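P1 (Rice yellow mottle virus, PDB 6TY0) suppresses RNA silencing and probably supports viral spread, represented here by its zinc-binding N-terminal part. Local coordinates at residues S59-C64 and H70-E75. Residues are numbered along the deposited sequence; the frame is centred on the assembly and turned at random.
Sequences SVSFAC and HYYTSE. With ZN (zinc ion), chain C.
The rings of Phe62 and Tyr71 lie side by side on one sheet face and point the same way, their planes at an oblique 37°. CD1 of Phe62 approaches the edge of the Tyr71 ring at CD2 (3.6 Å), while Tyr71 O lies in the plane of the Phe62 ring, at its edge. On the reverse face the Tyr72 ring, with CG anti to the backbone N (chi1 174°), reaches across to the neighbouring strand: Ser61 OG meets its edge 3.5 Å from CD2, and Ser59 CB comes within 3.5 Å of Tyr72 OH. The two strands form an antiparallel beta hairpin, and 54-64 is the middle strand of a three-stranded sheet, bonded to 86-90 along its other edge. Val60 N gives a nearly straight bond to Thr73 O (2.7 Å), and Thr73 N returns one to Val60 O; Phe62 and Tyr71 repeat the exchange, with Tyr71 N tilted from the Phe62 carbonyl plane. Thr73 OG1 is buried without a polar partner. Trp36 and Phe88 also meet the Phe62 ring, whereas Tyr71 OH bonds to Tyr71 OH of the second subunit. At the hairpin's turn end, Cys64 SG binds zinc at 2.3 Å with Cys67, Cys92 and Cys95.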
loop_
_atom_site.group_PDB
_atom_site.type_symbol
_atom_site.label_atom_id
_atom_site.label_comp_id
_atom_site.label_asym_id
_atom_site.label_seq_id
_atom_site.Cartn_x
_atom_site.Cartn_y
_atom_site.Cartn_z
ATOM N N SER A 59 -1.425 10.982 4.858
ATOM C CA SER A 59 -0.530 10.508 3.790
ATOM C C SER A 59 0.771 10.039 4.387
ATOM O O SER A 59 1.290 10.620 5.367
ATOM C CB SER A 59 -0.274 11.622 2.780
ATOM O OG SER A 59 0.587 12.593 3.345
ATOM N N VAL A 60 1.303 8.971 3.829
ATOM C CA VAL A 60 2.537 8.436 4.339
ATOM C C VAL A 60 3.434 8.217 3.144
ATOM O O VAL A 60 3.084 7.470 2.236
ATOM C CB VAL A 60 2.317 7.143 5.132
ATOM C CG1 VAL A 60 3.607 6.654 5.784
ATOM C CG2 VAL A 60 1.241 7.331 6.204
ATOM N N SER A 61 4.581 8.891 3.167
ATOM C CA SER A 61 5.577 8.835 2.130
ATOM C C SER A 61 6.820 8.154 2.640
ATOM O O SER A 61 7.297 8.432 3.735
ATOM C CB SER A 61 5.991 10.262 1.709
ATOM O OG SER A 61 4.816 10.979 1.357
ATOM N N PHE A 62 7.401 7.334 1.789
ATOM C CA PHE A 62 8.702 6.711 2.064
ATOM C C PHE A 62 9.659 7.110 0.952
ATOM O O PHE A 62 9.305 7.092 -0.224
ATOM C CB PHE A 62 8.598 5.189 2.080
ATOM C CG PHE A 62 7.617 4.647 3.064
ATOM C CD1 PHE A 62 6.255 4.739 2.837
ATOM C CD2 PHE A 62 8.050 4.014 4.197
ATOM C CE1 PHE A 62 5.342 4.208 3.725
ATOM C CE2 PHE A 62 7.156 3.471 5.106
ATOM C CZ PHE A 62 5.794 3.556 4.869
ATOM N N ALA A 63 10.867 7.494 1.316
ATOM C CA ALA A 63 11.901 7.741 0.289
ATOM C C ALA A 63 13.268 7.350 0.835
ATOM O O ALA A 63 13.571 7.712 1.974
ATOM C CB ALA A 63 11.904 9.206 -0.065
ATOM N N CYS A 64 14.090 6.655 0.036
ATOM C CA CYS A 64 15.479 6.315 0.461
ATOM C C CYS A 64 16.397 7.517 0.297
ATOM O O CYS A 64 16.399 8.165 -0.744
ATOM C CB CYS A 64 16.061 5.160 -0.362
ATOM S SG CYS A 64 17.695 4.520 0.199
ATOM N N HIS A 70 11.145 4.972 -3.587
ATOM C CA HIS A 70 10.145 5.768 -2.915
ATOM C C HIS A 70 8.786 5.089 -2.989
ATOM O O HIS A 70 8.564 4.218 -3.833
ATOM C CB HIS A 70 10.098 7.163 -3.547
ATOM C CG HIS A 70 9.653 7.155 -4.961
ATOM N ND1 HIS A 70 10.488 6.848 -6.013
ATOM C CD2 HIS A 70 8.431 7.404 -5.507
ATOM C CE1 HIS A 70 9.806 6.912 -7.144
ATOM N NE2 HIS A 70 8.550 7.233 -6.863
ATOM N N TYR A 71 7.870 5.512 -2.117
ATOM C CA TYR A 71 6.528 4.917 -2.050
ATOM C C TYR A 71 5.624 5.918 -1.325
ATOM O O TYR A 71 6.047 6.589 -0.401
ATOM C CB TYR A 71 6.591 3.556 -1.314
ATOM C CG TYR A 71 5.257 2.927 -1.042
ATOM C CD1 TYR A 71 4.444 2.541 -2.073
ATOM C CD2 TYR A 71 4.821 2.709 0.261
ATOM C CE1 TYR A 71 3.205 1.989 -1.836
ATOM C CE2 TYR A 71 3.586 2.130 0.517
ATOM C CZ TYR A 71 2.810 1.753 -0.533
ATOM O OH TYR A 71 1.605 1.244 -0.301
ATOM N N TYR A 72 4.392 6.045 -1.798
ATOM C CA TYR A 72 3.399 6.968 -1.269
ATOM C C TYR A 72 2.097 6.180 -1.117
ATOM O O TYR A 72 1.639 5.458 -2.053
ATOM C CB TYR A 72 3.218 8.180 -2.226
ATOM C CG TYR A 72 2.106 9.121 -1.823
ATOM C CD1 TYR A 72 0.785 8.859 -2.195
ATOM C CD2 TYR A 72 2.354 10.225 -1.006
ATOM C CE1 TYR A 72 -0.240 9.688 -1.796
ATOM C CE2 TYR A 72 1.322 11.077 -0.603
ATOM C CZ TYR A 72 0.036 10.808 -1.005
ATOM O OH TYR A 72 -1.026 11.614 -0.598
ATOM N N THR A 73 1.525 6.247 0.078
ATOM C CA THR A 73 0.151 5.790 0.309
ATOM C C THR A 73 -0.597 6.793 1.139
ATOM O O THR A 73 -0.027 7.678 1.819
ATOM C CB THR A 73 -0.026 4.571 1.224
ATOM O OG1 THR A 73 1.150 4.290 1.997
ATOM C CG2 THR A 73 -0.533 3.486 0.488
ATOM N N SER A 74 -1.891 6.578 1.173
ATOM C CA SER A 74 -2.737 7.400 1.973
ATOM C C SER A 74 -4.026 6.608 2.355
ATOM O O SER A 74 -4.340 5.522 1.802
ATOM C CB SER A 74 -3.037 8.632 1.180
ATOM O OG SER A 74 -3.786 8.208 0.060
ATOM N N GLU A 75 -4.675 7.114 3.400
ATOM C CA GLU A 75 -5.902 6.556 3.928
ATOM C C GLU A 75 -6.816 7.686 4.476
ATOM O O GLU A 75 -6.350 8.705 5.030
ATOM C CB GLU A 75 -5.562 5.505 5.003
ATOM C CG GLU A 75 -6.757 4.818 5.701
ATOM C CD GLU A 75 -7.639 4.003 4.753
ATOM O OE1 GLU A 75 -8.276 4.556 3.841
ATOM O OE2 GLU A 75 -7.660 2.783 4.914
HETATM ZN ZN ZN C . 17.897 2.752 -1.196
#